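Local coordinates for protein esterase (uncultured bacterium pCosCE1, PDB 7ATL) that hydrolyses carboxylic esters as a family VIII carboxylesterase and also shows promiscuous acyltransferase activity, at residues 73-78 / 113-118; 82-87 / 179-184; 107-112 / 117-122; 278-281 / 287-290. All coordinates share one frame; numbering follows the deposited sequence.

Interaction 1: residues 73-78 / 113-118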
loop_
_atom_site.group_PDB
_atom_site.type_symbol
_atom_site.label_atom_id
_atom_site.label_comp_id
_atom_site.label_asym_id
_atom_site.label_seq_id
_atom_site.Cartn_x
_atom_site.Cartn_y
_atom_site.Cartn_z
ATOM N N LEU A 73 -1.972 10.128 -2.654
ATOM C CA LEU A 73 -2.412 10.898 -3.853
ATOM C C LEU A 73 -3.493 11.909 -3.461
ATOM O O LEU A 73 -3.413 13.034 -3.942
ATOM C CB LEU A 73 -2.948 10.012 -4.985
ATOM C CG LEU A 73 -3.462 10.819 -6.184
ATOM C CD1 LEU A 73 -2.401 11.805 -6.639
ATOM C CD2 LEU A 73 -3.867 9.940 -7.338
ATOM N N ALA A 74 -4.490 11.523 -2.666
ATOM C CA ALA A 74 -5.580 12.439 -2.263
ATOM C C ALA A 74 -4.970 13.672 -1.576
ATOM O O ALA A 74 -5.336 14.799 -1.949
ATOM C CB ALA A 74 -6.564 11.712 -1.384
ATOM N N ALA A 75 -4.056 13.457 -0.631
ATOM C CA ALA A 75 -3.330 14.502 0.127
ATOM C C ALA A 75 -2.516 15.400 -0.811
ATOM O O ALA A 75 -2.547 16.637 -0.627
ATOM C CB ALA A 75 -2.400 13.859 1.128
ATOM N N MET A 76 -1.739 14.806 -1.721
ATOM C CA MET A 76 -0.848 15.583 -2.608
ATOM C C MET A 76 -1.692 16.488 -3.511
ATOM O O MET A 76 -1.269 17.642 -3.805
ATOM C CB MET A 76 0.025 14.673 -3.458
ATOM C CG MET A 76 1.109 13.978 -2.670
ATOM S SD MET A 76 2.032 14.994 -1.516
ATOM C CE MET A 76 2.666 16.247 -2.627
ATOM N N ARG A 77 -2.865 16.027 -3.905
ATOM C CA ARG A 77 -3.793 16.873 -4.691
ATOM C C ARG A 77 -4.273 18.034 -3.817
ATOM O O ARG A 77 -4.346 19.169 -4.330
ATOM C CB ARG A 77 -4.946 16.051 -5.269
ATOM C CG ARG A 77 -4.501 15.137 -6.393
ATOM C CD ARG A 77 -5.692 14.655 -7.179
ATOM N NE ARG A 77 -6.135 15.728 -8.037
ATOM C CZ ARG A 77 -7.368 16.202 -8.113
ATOM N NH1 ARG A 77 -8.350 15.671 -7.400
ATOM N NH2 ARG A 77 -7.613 17.214 -8.925
ATOM N N MET A 78 -4.591 17.772 -2.555
ATOM C CA MET A 78 -5.152 18.812 -1.655
ATOM C C MET A 78 -4.045 19.840 -1.435
ATOM O O MET A 78 -4.336 21.040 -1.334
ATOM C CB MET A 78 -5.612 18.220 -0.321
ATOM C CG MET A 78 -7.039 17.748 -0.344
ATOM S SD MET A 78 -7.428 16.813 1.146
ATOM C CE MET A 78 -9.157 16.435 0.879
ATOM N N HIS A 113 5.829 14.387 7.575
ATOM C CA HIS A 113 6.256 13.270 8.439
ATOM C C HIS A 113 5.241 12.138 8.245
ATOM O O HIS A 113 5.671 10.963 8.116
ATOM C CB HIS A 113 6.420 13.698 9.909
ATOM C CG HIS A 113 7.362 14.825 10.176
ATOM N ND1 HIS A 113 7.084 15.808 11.132
ATOM C CD2 HIS A 113 8.577 15.135 9.666
ATOM C CE1 HIS A 113 8.084 16.665 11.196
ATOM N NE2 HIS A 113 9.009 16.281 10.312
ATOM N N LEU A 114 3.943 12.439 8.235
ATOM C CA LEU A 114 2.934 11.374 7.960
ATOM C C LEU A 114 3.243 10.692 6.607
ATOM O O LEU A 114 3.220 9.457 6.546
ATOM C CB LEU A 114 1.510 11.938 7.979
ATOM C CG LEU A 114 0.979 12.423 9.324
ATOM C CD1 LEU A 114 -0.483 12.820 9.209
ATOM C CD2 LEU A 114 1.156 11.362 10.397
ATOM N N LEU A 115 3.531 11.462 5.558
ATOM C CA LEU A 115 3.676 10.951 4.170
ATOM C C LEU A 115 4.879 10.004 4.041
ATOM O O LEU A 115 4.847 9.145 3.139
ATOM C CB LEU A 115 3.828 12.145 3.227
ATOM C CG LEU A 115 2.595 13.030 3.109
ATOM C CD1 LEU A 115 2.893 14.263 2.276
ATOM C CD2 LEU A 115 1.437 12.260 2.501
ATOM N N SER A 116 5.911 10.167 4.874
ATOM C CA SER A 116 7.208 9.458 4.753
ATOM C C SER A 116 7.432 8.571 5.973
ATOM O O SER A 116 8.520 7.975 6.077
ATOM C CB SER A 116 8.347 10.440 4.544
ATOM O OG SER A 116 8.202 11.131 3.306
ATOM N N HIS A 117 6.445 8.470 6.865
ATOM C CA HIS A 117 6.481 7.545 8.032
ATOM C C HIS A 117 7.635 7.919 8.971
ATOM O O HIS A 117 8.310 7.006 9.448
ATOM C CB HIS A 117 6.589 6.081 7.557
ATOM C CG HIS A 117 5.373 5.580 6.856
ATOM N ND1 HIS A 117 4.252 5.179 7.541
ATOM C CD2 HIS A 117 5.095 5.427 5.541
ATOM C CE1 HIS A 117 3.330 4.797 6.675
ATOM N NE2 HIS A 117 3.819 4.949 5.442
ATOM N N THR A 118 7.832 9.208 9.232
ATOM C CA THR A 118 8.876 9.737 10.142
ATOM C C THR A 118 8.190 10.410 11.332
ATOM O O THR A 118 8.889 11.095 12.096
ATOM C CB THR A 118 9.798 10.729 9.406
ATOM O OG1 THR A 118 9.018 11.855 8.989
ATOM C CG2 THR A 118 10.479 10.147 8.188
#

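Interaction 2: residues 82-87 / 179-184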
loop_
_atom_site.group_PDB
_atom_site.type_symbol
_atom_site.label_atom_id
_atom_site.label_comp_id
_atom_site.label_asym_id
_atom_site.label_seq_id
_atom_site.Cartn_x
_atom_site.Cartn_y
_atom_site.Cartn_z
ATOM N N GLN A 82 -3.438 23.895 -2.256
ATOM C CA GLN A 82 -3.187 24.711 -1.040
ATOM C C GLN A 82 -4.449 24.732 -0.163
ATOM O O GLN A 82 -4.814 25.809 0.308
ATOM C CB GLN A 82 -2.757 26.113 -1.474
ATOM C CG GLN A 82 -1.724 26.110 -2.594
ATOM C CD GLN A 82 -0.980 27.425 -2.659
ATOM O OE1 GLN A 82 -1.453 28.391 -3.277
ATOM N NE2 GLN A 82 0.175 27.465 -1.994
ATOM N N LYS A 83 -5.114 23.586 -0.007
ATOM C CA LYS A 83 -6.118 23.317 1.062
ATOM C C LYS A 83 -5.411 22.662 2.269
ATOM O O LYS A 83 -5.950 22.741 3.394
ATOM C CB LYS A 83 -7.254 22.456 0.498
ATOM C CG LYS A 83 -8.141 23.131 -0.540
ATOM C CD LYS A 83 -9.535 22.468 -0.647
ATOM C CE LYS A 83 -10.353 22.869 -1.863
ATOM N NZ LYS A 83 -10.560 24.336 -1.896
ATOM N N LEU A 84 -4.217 22.100 2.042
ATOM C CA LEU A 84 -3.355 21.414 3.034
ATOM C C LEU A 84 -1.892 21.814 2.790
ATOM O O LEU A 84 -1.536 22.054 1.624
ATOM C CB LEU A 84 -3.571 19.909 2.835
ATOM C CG LEU A 84 -2.899 18.976 3.833
ATOM C CD1 LEU A 84 -3.324 19.309 5.238
ATOM C CD2 LEU A 84 -3.253 17.535 3.530
ATOM N N GLY A 85 -1.061 21.872 3.831
ATOM C CA GLY A 85 0.378 22.192 3.702
ATOM C C GLY A 85 1.287 21.039 4.119
ATOM O O GLY A 85 1.013 20.394 5.158
ATOM N N LEU A 86 2.378 20.813 3.390
ATOM C CA LEU A 86 3.390 19.791 3.777
ATOM C C LEU A 86 3.883 20.023 5.212
ATOM O O LEU A 86 4.287 19.024 5.853
ATOM C CB LEU A 86 4.558 19.831 2.790
ATOM C CG LEU A 86 4.316 19.038 1.509
ATOM C CD1 LEU A 86 5.464 19.231 0.522
ATOM C CD2 LEU A 86 4.087 17.559 1.817
ATOM N N ASP A 87 3.863 21.280 5.689
ATOM C CA ASP A 87 4.433 21.707 6.994
ATOM C C ASP A 87 3.302 22.083 7.956
ATOM O O ASP A 87 3.577 22.696 8.971
ATOM C CB ASP A 87 5.447 22.838 6.787
ATOM C CG ASP A 87 6.754 22.377 6.152
ATOM O OD1 ASP A 87 7.403 21.461 6.705
ATOM O OD2 ASP A 87 7.109 22.912 5.095
ATOM N N GLY A 179 -5.604 10.117 6.599
ATOM C CA GLY A 179 -7.015 9.946 6.199
ATOM C C GLY A 179 -7.941 10.831 7.007
ATOM O O GLY A 179 -8.762 11.544 6.407
ATOM N N ALA A 180 -7.788 10.813 8.331
ATOM C CA ALA A 180 -8.595 11.648 9.243
ATOM C C ALA A 180 -8.269 13.126 8.996
ATOM O O ALA A 180 -9.193 13.944 8.946
ATOM C CB ALA A 180 -8.364 11.228 10.673
ATOM N N VAL A 181 -7.006 13.476 8.807
ATOM C CA VAL A 181 -6.682 14.884 8.447
ATOM C C VAL A 181 -7.461 15.258 7.180
ATOM O O VAL A 181 -8.108 16.317 7.163
ATOM C CB VAL A 181 -5.177 15.115 8.241
ATOM C CG1 VAL A 181 -4.924 16.465 7.579
ATOM C CG2 VAL A 181 -4.406 14.982 9.539
ATOM N N LEU A 182 -7.397 14.428 6.150
ATOM C CA LEU A 182 -8.067 14.715 4.857
ATOM C C LEU A 182 -9.575 14.959 5.062
ATOM O O LEU A 182 -10.130 15.869 4.393
ATOM C CB LEU A 182 -7.795 13.531 3.927
ATOM C CG LEU A 182 -6.655 13.705 2.936
ATOM C CD1 LEU A 182 -5.437 14.352 3.564
ATOM C CD2 LEU A 182 -6.304 12.385 2.299
ATOM N N GLU A 183 -10.229 14.204 5.954
ATOM C CA GLU A 183 -11.661 14.418 6.333
ATOM C C GLU A 183 -11.856 15.856 6.831
ATOM O O GLU A 183 -12.816 16.517 6.409
ATOM C CB GLU A 183 -12.128 13.460 7.433
ATOM C CG GLU A 183 -12.214 12.016 6.995
ATOM C CD GLU A 183 -12.742 11.061 8.056
ATOM O OE1 GLU A 183 -12.507 11.332 9.279
ATOM O OE2 GLU A 183 -13.387 10.034 7.653
ATOM N N GLN A 184 -10.984 16.336 7.703
ATOM C CA GLN A 184 -11.128 17.698 8.261
ATOM C C GLN A 184 -10.896 18.735 7.162
ATOM O O GLN A 184 -11.630 19.731 7.150
ATOM C CB GLN A 184 -10.179 17.902 9.435
ATOM C CG GLN A 184 -10.451 16.959 10.594
ATOM C CD GLN A 184 -11.896 16.969 11.020
ATOM O OE1 GLN A 184 -12.515 15.931 11.178
ATOM N NE2 GLN A 184 -12.456 18.145 11.167
#

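Interaction 3: residues 107-112 / 117-122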
loop_
_atom_site.group_PDB
_atom_site.type_symbol
_atom_site.label_atom_id
_atom_site.label_comp_id
_atom_site.label_asym_id
_atom_site.label_seq_id
_atom_site.Cartn_x
_atom_site.Cartn_y
_atom_site.Cartn_z
ATOM N N PRO A 107 5.848 16.762 20.769
ATOM C CA PRO A 107 6.416 17.448 19.619
ATOM C C PRO A 107 5.377 17.515 18.512
ATOM O O PRO A 107 4.600 16.577 18.317
ATOM C CB PRO A 107 7.603 16.567 19.221
ATOM C CG PRO A 107 7.160 15.186 19.625
ATOM C CD PRO A 107 6.277 15.362 20.840
ATOM N N PRO A 108 5.371 18.616 17.736
ATOM C CA PRO A 108 4.468 18.738 16.593
ATOM C C PRO A 108 4.858 17.698 15.534
ATOM O O PRO A 108 6.042 17.369 15.400
ATOM C CB PRO A 108 4.630 20.186 16.104
ATOM C CG PRO A 108 5.978 20.630 16.665
ATOM C CD PRO A 108 6.260 19.776 17.891
ATOM N N ILE A 109 3.843 17.134 14.889
ATOM C CA ILE A 109 3.982 16.205 13.739
ATOM C C ILE A 109 3.551 16.986 12.515
ATOM O O ILE A 109 2.453 17.595 12.538
ATOM C CB ILE A 109 3.122 14.937 13.899
ATOM C CG1 ILE A 109 3.525 14.081 15.110
ATOM C CG2 ILE A 109 3.149 14.136 12.605
ATOM C CD1 ILE A 109 2.455 13.080 15.538
ATOM N N LYS A 110 4.371 16.942 11.485
ATOM C CA LYS A 110 4.065 17.626 10.215
ATOM C C LYS A 110 3.498 16.601 9.241
ATOM O O LYS A 110 3.869 15.422 9.322
ATOM C CB LYS A 110 5.304 18.302 9.633
ATOM C CG LYS A 110 5.759 19.566 10.342
ATOM C CD LYS A 110 7.238 19.807 10.113
ATOM C CE LYS A 110 7.624 21.263 10.195
ATOM N NZ LYS A 110 8.586 21.619 9.126
ATOM N N ILE A 111 2.650 17.082 8.332
ATOM C CA ILE A 111 2.054 16.285 7.224
ATOM C C ILE A 111 3.192 15.579 6.478
ATOM O O ILE A 111 3.021 14.400 6.161
ATOM C CB ILE A 111 1.174 17.182 6.329
ATOM C CG1 ILE A 111 0.049 17.855 7.121
ATOM C CG2 ILE A 111 0.609 16.405 5.158
ATOM C CD1 ILE A 111 -0.884 16.887 7.817
ATOM N N ARG A 112 4.332 16.216 6.240
ATOM C CA ARG A 112 5.415 15.549 5.462
ATOM C C ARG A 112 5.945 14.341 6.250
ATOM O O ARG A 112 6.518 13.399 5.631
ATOM C CB ARG A 112 6.565 16.506 5.118
ATOM C CG ARG A 112 7.218 17.170 6.325
ATOM C CD ARG A 112 8.450 17.958 5.943
ATOM N NE ARG A 112 8.099 19.205 5.275
ATOM C CZ ARG A 112 8.195 19.448 3.966
ATOM N NH1 ARG A 112 8.615 18.523 3.119
ATOM N NH2 ARG A 112 7.829 20.629 3.511
ATOM N N HIS A 117 6.445 8.470 6.865
ATOM C CA HIS A 117 6.481 7.545 8.032
ATOM C C HIS A 117 7.635 7.919 8.971
ATOM O O HIS A 117 8.310 7.006 9.448
ATOM C CB HIS A 117 6.589 6.081 7.557
ATOM C CG HIS A 117 5.373 5.580 6.856
ATOM N ND1 HIS A 117 4.252 5.179 7.541
ATOM C CD2 HIS A 117 5.095 5.427 5.541
ATOM C CE1 HIS A 117 3.330 4.797 6.675
ATOM N NE2 HIS A 117 3.819 4.949 5.442
ATOM N N THR A 118 7.832 9.208 9.232
ATOM C CA THR A 118 8.876 9.737 10.142
ATOM C C THR A 118 8.190 10.410 11.332
ATOM O O THR A 118 8.889 11.095 12.096
ATOM C CB THR A 118 9.798 10.729 9.406
ATOM O OG1 THR A 118 9.018 11.855 8.989
ATOM C CG2 THR A 118 10.479 10.147 8.188
ATOM N N ALA A 119 6.869 10.259 11.473
ATOM C CA ALA A 119 6.043 10.910 12.526
ATOM C C ALA A 119 6.343 10.360 13.931
ATOM O O ALA A 119 5.853 10.957 14.912
ATOM C CB ALA A 119 4.589 10.699 12.228
ATOM N N GLY A 120 7.059 9.233 14.023
ATOM C CA GLY A 120 7.329 8.536 15.294
ATOM C C GLY A 120 6.215 7.572 15.670
ATOM O O GLY A 120 6.261 6.986 16.790
ATOM N N LEU A 121 5.272 7.364 14.759
ATOM C CA LEU A 121 4.180 6.385 14.942
ATOM C C LEU A 121 4.686 4.977 14.614
ATOM O O LEU A 121 5.809 4.831 14.028
ATOM C CB LEU A 121 3.010 6.810 14.061
ATOM C CG LEU A 121 2.430 8.170 14.437
ATOM C CD1 LEU A 121 1.527 8.714 13.337
ATOM C CD2 LEU A 121 1.682 8.065 15.754
ATOM N N ASP A 122 3.903 3.985 15.028
ATOM C CA ASP A 122 4.258 2.553 14.876
ATOM C C ASP A 122 3.076 1.807 14.243
ATOM O O ASP A 122 2.095 2.441 13.820
ATOM C CB ASP A 122 4.694 1.954 16.223
ATOM C CG ASP A 122 5.708 0.818 16.124
ATOM O OD1 ASP A 122 6.006 0.378 14.978
ATOM O OD2 ASP A 122 6.178 0.354 17.197
#

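Interaction 4: residues 278-281 / 287-290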
loop_
_atom_site.group_PDB
_atom_site.type_symbol
_atom_site.label_atom_id
_atom_site.label_comp_id
_atom_site.label_asym_id
_atom_site.label_seq_id
_atom_site.Cartn_x
_atom_site.Cartn_y
_atom_site.Cartn_z
ATOM N N VAL A 278 -0.603 4.357 -10.535
ATOM C CA VAL A 278 0.879 4.315 -10.650
ATOM C C VAL A 278 1.329 5.171 -11.852
ATOM O O VAL A 278 2.325 5.930 -11.690
ATOM C CB VAL A 278 1.391 2.869 -10.719
ATOM C CG1 VAL A 278 2.889 2.810 -10.957
ATOM C CG2 VAL A 278 1.024 2.085 -9.464
ATOM N N GLU A 279 0.649 5.092 -13.000
ATOM C CA GLU A 279 0.938 5.956 -14.179
ATOM C C GLU A 279 0.841 7.430 -13.757
ATOM O O GLU A 279 1.795 8.189 -14.019
ATOM C CB GLU A 279 -0.008 5.649 -15.343
ATOM C CG GLU A 279 0.554 4.610 -16.290
ATOM C CD GLU A 279 1.824 5.078 -16.971
ATOM O OE1 GLU A 279 1.714 6.035 -17.793
ATOM O OE2 GLU A 279 2.912 4.523 -16.641
ATOM N N THR A 280 -0.228 7.805 -13.058
ATOM C CA THR A 280 -0.453 9.175 -12.522
ATOM C C THR A 280 0.729 9.627 -11.649
ATOM O O THR A 280 1.201 10.766 -11.812
ATOM C CB THR A 280 -1.766 9.223 -11.741
ATOM O OG1 THR A 280 -2.802 8.776 -12.617
ATOM C CG2 THR A 280 -2.080 10.610 -11.230
ATOM N N LEU A 281 1.198 8.764 -10.758
ATOM C CA LEU A 281 2.358 9.045 -9.887
ATOM C C LEU A 281 3.615 9.175 -10.743
ATOM O O LEU A 281 4.478 9.954 -10.359
ATOM C CB LEU A 281 2.497 7.923 -8.846
ATOM C CG LEU A 281 1.366 7.823 -7.815
ATOM C CD1 LEU A 281 1.791 6.955 -6.648
ATOM C CD2 LEU A 281 0.918 9.193 -7.299
ATOM N N GLY A 287 -4.668 18.452 -15.243
ATOM C CA GLY A 287 -5.778 18.777 -14.327
ATOM C C GLY A 287 -5.976 17.757 -13.208
ATOM O O GLY A 287 -7.100 17.706 -12.679
ATOM N N ILE A 288 -4.948 16.985 -12.828
ATOM C CA ILE A 288 -5.054 15.990 -11.718
ATOM C C ILE A 288 -3.819 16.084 -10.810
ATOM O O ILE A 288 -3.994 16.282 -9.594
ATOM C CB ILE A 288 -5.294 14.573 -12.287
ATOM C CG1 ILE A 288 -6.644 14.509 -13.011
ATOM C CG2 ILE A 288 -5.187 13.509 -11.200
ATOM C CD1 ILE A 288 -6.906 13.221 -13.756
ATOM N N LEU A 289 -2.622 15.942 -11.377
ATOM C CA LEU A 289 -1.350 16.013 -10.636
ATOM C C LEU A 289 -0.269 16.599 -11.549
ATOM O O LEU A 289 -0.032 16.022 -12.614
ATOM C CB LEU A 289 -1.004 14.597 -10.162
ATOM C CG LEU A 289 0.175 14.494 -9.194
ATOM C CD1 LEU A 289 -0.214 14.972 -7.802
ATOM C CD2 LEU A 289 0.692 13.071 -9.129
ATOM N N GLN A 290 0.338 17.709 -11.134
ATOM C CA GLN A 290 1.423 18.418 -11.866
ATOM C C GLN A 290 2.666 17.529 -11.904
ATOM O O GLN A 290 3.004 16.853 -10.929
ATOM C CB GLN A 290 1.768 19.773 -11.228
ATOM C CG GLN A 290 0.596 20.739 -11.040
ATOM C CD GLN A 290 -0.031 21.212 -12.333
ATOM O OE1 GLN A 290 -0.314 22.396 -12.513
ATOM N NE2 GLN A 290 -0.290 20.288 -13.246
#

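Interaction 1: residues 73-78 / 113-118
Leu115 meets Ala75 and Met76 in a small, buried, wholly apolar helix-helix contact inside the helical region of this beta-lactamase-type fold. One side of the contact is helix 67-80, whose start carries a sequence consistent with the SxxK signature of serine beta-lactamases and family VIII esterases; the other is the short helix 111-116, which carries Leu115. The backbones stay well apart, with 8.8 Å between the CA atoms of Ala75 and Leu115, and the leucine spans the gap almost alone. The example illustrates how one branched side chain can join two helices that do not pack backbone to backbone.

Both Leu115 methyls are used, each for a different partner. CD2 comes up to the methyl group of Ala75, which faces it directly, at a loose 4.4 Å from Ala75 CB. CD1 serves Met76, a residue that starts out beside the contact and has to fold into it. The methionine chain bends at chi2 (-45°) and again at chi3 (-58°), bringing the sulfur rather than the terminal methyl to the leucine. Met76 also lies against Thr293, Leu296 and Met297 of helix 291-297, while Leu178 and Phe317 pack on Leu115.

Farther along, the chain makes a Schellman motif: His117 takes a positive phi of 63°, and Thr118 N bonds back to His113 O at 3.0 Å, with a weaker bond from His117 N to Leu114 O. Across the helix pair, the closest approach is 4.0 Å, from Met76 SD to Leu115 CD1.

Interaction 2: residues 82-87 / 179-184
Leu84 stands at about a right angle to both Val181 and Leu182, and its two methyl groups divide the work between them. CD1 lies 4.0 Å from Val181 CG1, and CD2 lies 3.9 Å from Leu182 CD1. The leucine therefore straddles two successive residues of helix 174-186, a simple case of a forked side chain spread over a helix surface.

Torsions explain the aim. Leu84 holds CG anti to its own backbone nitrogen (chi1 -174°), which sends the fork out toward the helix from a chain in extended conformation. Val181 faces the loop and offers its CG1 branch. Leu182 begins pointing past the contact and turns its end back to it, with a chi1 of -98° that departs from the usual staggered values. Its side chain is shared: Ile71, Ala74 and Met78 of helix 67-80 also pack against it. Ile111 and Trp93 touch both Leu84 and Val181, adding further apolar neighbours to the pair.

The backbones remain 8.4 Å apart between Leu84 CA and Leu182 CA, and no hydrogen bond crosses the contact. Just upstream, Gln82 ends helix 67-80 in a Schellman motif with positive phi, after which the chain runs on to Leu84. Such a leucine, tucked from the exit loop of one helix onto the flank of another, belongs here to the buried core of the helical region in the beta-lactamase fold.

Interaction 3: residues 107-112 / 117-122
Ile109 and Ala119 bring the two backbones to 5.8 Å between their CA atoms, where the chain returns past itself after the short helix 111-116; no hydrogen bond joins the two segments there. The case shows how a brief helix with its flanking loops can be closed by one apolar pair.

Ile109 points at the returning chain and lays both of its branches on Ala119. CG2 touches the methyl of that alanine, 3.7 Å from Ala119 CB. The other branch turns to the backbone, with CG1 3.9 Å from Ala119 O and CD1 slightly farther away. A chi1 of -63° is responsible for this division: it leaves CG1 beside the isoleucine's own nitrogen and CG2 anti to it, so the two branches reach different parts of one residue. Leu114, in the intervening helix, packs on Ile109, Ala119 and Leu121, putting a third apolar group into the turn. After Ala119, Gly120 adopts a positive phi of 86° as the loop moves on.

Polar groups hold the helix start. Lys110 occupies the N-cap position, and its backbone N is hydrogen-bonded to His113 ND1. On the solvent-facing flank Lys110 NZ and Arg112 NE both form salt bridges with Asp87 OD1, which thus gathers two positive groups and would partly neutralise them.

Backbone bonds tie Ile109 to Val90, Ile111 to Asp88 and Arg112 to Leu86, while helix 174-186 lies alongside, with Val181 against Ile111, Val177 against Leu121 and Ala174 against His117.

Interaction 4: residues 278-281 / 287-290
A helix-loop-helix connection is closed here, as Leu289, in the loop leading from helix 271-283 to helix 291-297, folds back onto Thr280 and Leu281. Ile288 and Leu289 both face Lys285 in the geometry of a classic beta bulge, and this allows two consecutive side chains to turn toward the helix they have just left.

Leu289 does most of the touching. A chi1 of -171° swings CG away from the backbone N and beside the carbonyl carbon, setting CD2 3.6 Å from Thr280 O, against the helix backbone. The same methyl meets Leu281 CD2 at 4.3 Å, Leu281 having swung its end round from a start that leads away. Beside this, Ile288 CG2 and Thr280 CG2 pair methyl to methyl at 4.2 Å. The hydroxyl of Thr280 is occupied within its own helix, bonded to Gln276 O, leaving the methyl for the loop.

Around the closure, Leu202 packs on Thr280 and Ile288, and Tyr349 of strand 345-350 on Leu281. Helix 67-80 also borders the contact: Leu73 packs on Leu289, Arg77 NE bonds to Ile288 O, and Glu80 OE2 to the backbone N of Gln290, the N-cap of helix 291-297.

From the N terminus, helix 67-80 supplies the first segment of interaction 1, and the chain beyond it supplies that of interaction 2. Interaction 1 closes a loop when helix 111-116 returns to helix 67-80; interaction 2 closes a longer one at helix 174-186, so the two cross along the chain. Interaction 3 is a tight local closure around helix 111-116, nested within the loop of interaction 2 and sharing His117 and Thr118 with interaction 1. Interaction 4 follows in series, much later, joining helix 271-283 to its exit loop. It does not touch interactions 2 and 3, but meets interaction 1 through helix 67-80, the element common to both neighbourhoods.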